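Local coordinates for PbSGBP-B lipoprotein (Prevotella bryantii B14, PDB 6D2Y) that probably binds polysaccharides at the bacterial cell surface as a lipoprotein of a polysaccharide utilization locus, and carries a magnesium ion, at residues L55-I64 with Y124-A132. Numbering follows the deposited sequence.
Sequences LTSASLQSTI and YDFQVTISA
Ala58 O takes the backbone N-H of Thr129, 2.8 Å from Thr129 N, and the CA-H of Val128 leans on the same oxygen. The same residue gives its N-H to Gln127 O, 3.3 Å from Ala58 N and bent to 139° at the hydrogen; that oxygen also meets the CA-H of Ser57. A long, weak bond from Gln127 N to Thr56 O completes this short parallel pairing, in which 57-59 forms one edge of a mixed sheet beside the strand 121-129. At the far end of the pairing a water takes a weak bond from Leu60 N and donates to Thr129 O at 2.6 Å, linking the two chains. On the face carrying Ser57 and Thr129, Ser57 OG and Thr129 OG1 meet tip to tip in a weak 3.3 Å bond in which either may donate, Ser57 OG lying between its own N and carbonyl carbon (chi1 87°). The other face is apolar. Phe126, with CG opposite its backbone N (chi1 -172°), slides its ring under the incoming chain: Ser57 CA sits over one ring face, Ala58 CB packs at the edge 3.7 Å from Phe126 CZ, and Leu55 O lies in plane at the rim. Ile64 and Phe126 reach toward each other from opposite directions, Ile64 CD1 coming obliquely to 4.0 Å from Phe126 CZ. From within the type II turn Ser59-Ser62, Leu60 CD2 rests against both Val128 CG1 and Ile130 CD1, 3.7 Å from each. With few strong bonds, the edge strand probably owes much of its hold to the packing of Phe126 and Leu60 on the apolar side.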
ATOM      1  N   LEU A  55      22.708  19.728  20.984  1.00 60.39           N
ATOM      2  CA  LEU A  55      22.291  18.546  20.240  1.00 55.78           C
ATOM      3  C   LEU A  55      23.067  17.330  20.723  1.00 54.96           C
ATOM      4  O   LEU A  55      24.300  17.362  20.791  1.00 53.75           O
ATOM      5  CB  LEU A  55      22.512  18.729  18.736  1.00 55.63           C
ATOM      6  CG  LEU A  55      21.826  19.905  18.045  1.00 58.24           C
ATOM      7  CD1 LEU A  55      22.276  19.993  16.595  1.00 54.76           C
ATOM      8  CD2 LEU A  55      20.313  19.776  18.134  1.00 58.59           C
ATOM      9  N   THR A  56      22.341  16.266  21.059  1.00 53.05           N
ATOM     10  CA  THR A  56      22.927  14.947  21.248  1.00 54.13           C
ATOM     11  C   THR A  56      22.686  14.041  20.051  1.00 55.46           C
ATOM     12  O   THR A  56      23.144  12.894  20.052  1.00 54.52           O
ATOM     13  CB  THR A  56      22.373  14.285  22.515  1.00 56.49           C
ATOM     14  OG1 THR A  56      20.950  14.159  22.408  1.00 65.78           O
ATOM     15  CG2 THR A  56      22.714  15.112  23.744  1.00 55.49           C
ATOM     16  N   SER A  57      21.980  14.531  19.034  1.00 56.35           N
ATOM     17  CA  SER A  57      21.681  13.768  17.832  1.00 52.77           C
ATOM     18  C   SER A  57      21.471  14.745  16.682  1.00 58.44           C
ATOM     19  O   SER A  57      21.326  15.953  16.888  1.00 51.80           O
ATOM     20  CB  SER A  57      20.453  12.877  18.032  1.00 51.54           C
ATOM     21  OG  SER A  57      19.266  13.591  17.731  1.00 57.58           O
ATOM     22  N   ALA A  58      21.460  14.211  15.461  1.00 60.70           N
ATOM     23  CA  ALA A  58      21.241  15.033  14.278  1.00 57.27           C
ATOM     24  C   ALA A  58      20.905  14.131  13.101  1.00 57.40           C
ATOM     25  O   ALA A  58      21.423  13.015  13.001  1.00 58.14           O
ATOM     26  CB  ALA A  58      22.473  15.889  13.952  1.00 61.10           C
ATOM     27  N   SER A  59      20.043  14.623  12.216  1.00 57.17           N
ATOM     28  CA  SER A  59      19.646  13.858  11.049  1.00 58.26           C
ATOM     29  C   SER A  59      20.759  13.871  10.006  1.00 59.43           C
ATOM     30  O   SER A  59      21.759  14.584  10.131  1.00 58.23           O
ATOM     31  CB  SER A  59      18.369  14.433  10.443  1.00 63.06           C
ATOM     32  OG  SER A  59      17.413  14.718  11.448  1.00 74.26           O
ATOM     33  N   LEU A  60      20.574  13.068   8.963  1.00 64.25           N
ATOM     34  CA  LEU A  60      21.491  13.102   7.835  1.00 64.47           C
ATOM     35  C   LEU A  60      21.436  14.464   7.157  1.00 69.53           C
ATOM     36  O   LEU A  60      20.379  15.096   7.082  1.00 77.15           O
ATOM     37  CB  LEU A  60      21.145  11.998   6.836  1.00 69.22           C
ATOM     38  CG  LEU A  60      21.088  10.568   7.376  1.00 64.90           C
ATOM     39  CD1 LEU A  60      20.355   9.662   6.400  1.00 60.67           C
ATOM     40  CD2 LEU A  60      22.492  10.041   7.657  1.00 59.26           C
ATOM     41  N   GLN A  61      22.592  14.922   6.678  1.00 69.71           N
ATOM     42  CA  GLN A  61      22.799  16.212   6.026  1.00 75.37           C
ATOM     43  C   GLN A  61      22.599  17.392   6.969  1.00 79.91           C
ATOM     44  O   GLN A  61      22.651  18.541   6.514  1.00 84.22           O
ATOM     45  CB  GLN A  61      21.895  16.405   4.799  1.00 74.30           C
ATOM     46  CG  GLN A  61      22.462  15.837   3.512  1.00 77.89           C
ATOM     47  CD  GLN A  61      21.381  15.486   2.511  1.00 89.19           C
ATOM     48  OE1 GLN A  61      20.266  15.125   2.887  1.00 96.42           O
ATOM     49  NE2 GLN A  61      21.706  15.592   1.226  1.00 92.42           N
ATOM     50  N   SER A  62      22.368  17.157   8.258  1.00 72.54           N
ATOM     51  CA  SER A  62      22.232  18.258   9.198  1.00 66.83           C
ATOM     52  C   SER A  62      23.586  18.906   9.446  1.00 67.62           C
ATOM     53  O   SER A  62      24.601  18.222   9.609  1.00 69.66           O
ATOM     54  CB  SER A  62      21.638  17.768  10.517  1.00 68.00           C
ATOM     55  OG  SER A  62      20.358  17.194  10.318  1.00 85.43           O
ATOM     56  N   THR A  63      23.600  20.234   9.466  1.00 65.09           N
ATOM     57  CA  THR A  63      24.815  20.991   9.731  1.00 65.96           C
ATOM     58  C   THR A  63      24.865  21.335  11.215  1.00 62.06           C
ATOM     59  O   THR A  63      23.972  22.017  11.729  1.00 67.08           O
ATOM     60  CB  THR A  63      24.865  22.255   8.873  1.00 71.11           C
ATOM     61  OG1 THR A  63      24.638  21.910   7.501  1.00 74.15           O
ATOM     62  CG2 THR A  63      26.221  22.926   8.994  1.00 71.30           C
ATOM     63  N   ILE A  64      25.901  20.854  11.901  1.00 54.91           N
ATOM     64  CA  ILE A  64      26.064  21.057  13.333  1.00 52.83           C
ATOM     65  C   ILE A  64      27.361  21.818  13.577  1.00 57.01           C
ATOM     66  O   ILE A  64      28.235  21.903  12.712  1.00 64.71           O
ATOM     67  CB  ILE A  64      26.060  19.725  14.110  1.00 51.41           C
ATOM     68  CG1 ILE A  64      27.253  18.861  13.691  1.00 50.69           C
ATOM     69  CG2 ILE A  64      24.755  18.981  13.887  1.00 49.77           C
ATOM     70  CD1 ILE A  64      27.337  17.541  14.423  1.00 46.90           C
ATOM     71  N   TYR A 124      33.587  10.747  20.340  1.00 39.42           N
ATOM     72  CA  TYR A 124      32.597  11.542  21.058  1.00 42.16           C
ATOM     73  C   TYR A 124      31.230  10.926  20.802  1.00 42.95           C
ATOM     74  O   TYR A 124      30.798  10.834  19.648  1.00 40.63           O
ATOM     75  CB  TYR A 124      32.638  13.004  20.606  1.00 38.09           C
ATOM     76  CG  TYR A 124      31.554  13.879  21.195  1.00 42.57           C
ATOM     77  CD1 TYR A 124      30.409  14.179  20.471  1.00 44.23           C
ATOM     78  CD2 TYR A 124      31.685  14.418  22.470  1.00 44.70           C
ATOM     79  CE1 TYR A 124      29.416  14.981  21.004  1.00 53.61           C
ATOM     80  CE2 TYR A 124      30.701  15.224  23.008  1.00 54.18           C
ATOM     81  CZ  TYR A 124      29.568  15.502  22.270  1.00 55.69           C
ATOM     82  OH  TYR A 124      28.582  16.300  22.799  1.00 51.02           O
ATOM     83  N   ASP A 125      30.565  10.483  21.869  1.00 38.81           N
ATOM     84  CA  ASP A 125      29.267   9.833  21.733  1.00 39.31           C
ATOM     85  C   ASP A 125      28.259  10.783  21.102  1.00 42.29           C
ATOM     86  O   ASP A 125      28.006  11.872  21.626  1.00 48.66           O
ATOM     87  CB  ASP A 125      28.769   9.359  23.097  1.00 46.56           C
ATOM     88  CG  ASP A 125      29.616   8.245  23.673  1.00 53.69           C
ATOM     89  OD1 ASP A 125      30.707   7.979  23.127  1.00 51.55           O
ATOM     90  OD2 ASP A 125      29.189   7.635  24.675  1.00 56.43           O
ATOM     91  N   PHE A 126      27.684  10.368  19.974  1.00 44.86           N
ATOM     92  CA  PHE A 126      26.756  11.204  19.222  1.00 48.96           C
ATOM     93  C   PHE A 126      25.978  10.313  18.267  1.00 47.50           C
ATOM     94  O   PHE A 126      26.574   9.500  17.555  1.00 50.86           O
ATOM     95  CB  PHE A 126      27.506  12.300  18.454  1.00 49.92           C
ATOM     96  CG  PHE A 126      26.609  13.311  17.801  1.00 48.66           C
ATOM     97  CD1 PHE A 126      26.312  13.224  16.450  1.00 48.26           C
ATOM     98  CD2 PHE A 126      26.067  14.355  18.534  1.00 51.63           C
ATOM     99  CE1 PHE A 126      25.492  14.153  15.843  1.00 45.37           C
ATOM    100  CE2 PHE A 126      25.242  15.289  17.932  1.00 49.98           C
ATOM    101  CZ  PHE A 126      24.954  15.187  16.586  1.00 46.61           C
ATOM    102  N   GLN A 127      24.657  10.464  18.254  1.00 47.11           N
ATOM    103  CA  GLN A 127      23.785   9.609  17.461  1.00 50.43           C
ATOM    104  C   GLN A 127      23.413  10.290  16.152  1.00 50.10           C
ATOM    105  O   GLN A 127      23.164  11.499  16.116  1.00 45.34           O
ATOM    106  CB  GLN A 127      22.515   9.253  18.236  1.00 58.32           C
ATOM    107  CG  GLN A 127      22.761   8.810  19.666  1.00 65.99           C
ATOM    108  CD  GLN A 127      21.480   8.710  20.468  1.00 75.97           C
ATOM    109  OE1 GLN A 127      20.788   7.694  20.426  1.00 78.36           O
ATOM    110  NE2 GLN A 127      21.156   9.769  21.203  1.00 79.83           N
ATOM    111  N   VAL A 128      23.379   9.508  15.080  1.00 45.71           N
ATOM    112  CA  VAL A 128      22.922   9.977  13.778  1.00 50.09           C
ATOM    113  C   VAL A 128      21.481   9.514  13.619  1.00 52.11           C
ATOM    114  O   VAL A 128      21.211   8.310  13.529  1.00 49.50           O
ATOM    115  CB  VAL A 128      23.811   9.460  12.640  1.00 49.90           C
ATOM    116  CG1 VAL A 128      23.169   9.757  11.292  1.00 48.76           C
ATOM    117  CG2 VAL A 128      25.196  10.085  12.726  1.00 44.51           C
ATOM    118  N   THR A 129      20.554  10.466  13.595  1.00 48.28           N
ATOM    119  CA  THR A 129      19.134  10.142  13.538  1.00 45.54           C
ATOM    120  C   THR A 129      18.764   9.653  12.143  1.00 48.69           C
ATOM    121  O   THR A 129      19.011  10.342  11.148  1.00 57.42           O
ATOM    122  CB  THR A 129      18.300  11.362  13.923  1.00 50.85           C
ATOM    123  OG1 THR A 129      18.289  11.497  15.349  1.00 58.41           O
ATOM    124  CG2 THR A 129      16.871  11.217  13.421  1.00 49.38           C
ATOM    125  N   ILE A 130      18.177   8.462  12.074  1.00 50.24           N
ATOM    126  CA  ILE A 130      17.723   7.867  10.824  1.00 49.02           C
ATOM    127  C   ILE A 130      16.215   7.678  10.906  1.00 56.82           C
ATOM    128  O   ILE A 130      15.659   7.436  11.983  1.00 54.50           O
ATOM    129  CB  ILE A 130      18.438   6.527  10.540  1.00 51.44           C
ATOM    130  CG1 ILE A 130      19.956   6.713  10.580  1.00 50.42           C
ATOM    131  CG2 ILE A 130      18.015   5.955   9.193  1.00 50.33           C
ATOM    132  CD1 ILE A 130      20.521   7.408   9.361  1.00 59.32           C
ATOM    133  N   SER A 131      15.553   7.805   9.759  1.00 62.40           N
ATOM    134  CA  SER A 131      14.105   7.661   9.706  1.00 64.42           C
ATOM    135  C   SER A 131      13.674   6.288  10.207  1.00 56.76           C
ATOM    136  O   SER A 131      14.356   5.283   9.987  1.00 50.41           O
ATOM    137  CB  SER A 131      13.607   7.880   8.277  1.00 70.64           C
ATOM    138  OG  SER A 131      12.197   7.771   8.207  1.00 76.22           O
ATOM    139  N   ALA A 132      12.536   6.258  10.898  1.00 54.93           N
ATOM    140  CA  ALA A 132      11.938   5.011  11.339  1.00 54.92           C
ATOM    141  C   ALA A 132      11.486   4.192  10.131  1.00 48.11           C
ATOM    142  O   ALA A 132      11.346   4.725   9.028  1.00 56.13           O
ATOM    143  CB  ALA A 132      10.756   5.298  12.264  1.00 57.75           C
TER
HETATM  144  O   HOH W   1      26.376  18.296  23.332  1.00 67.24           O
HETATM  145  O   HOH W   2      17.860  10.944   8.840  1.00 42.45           O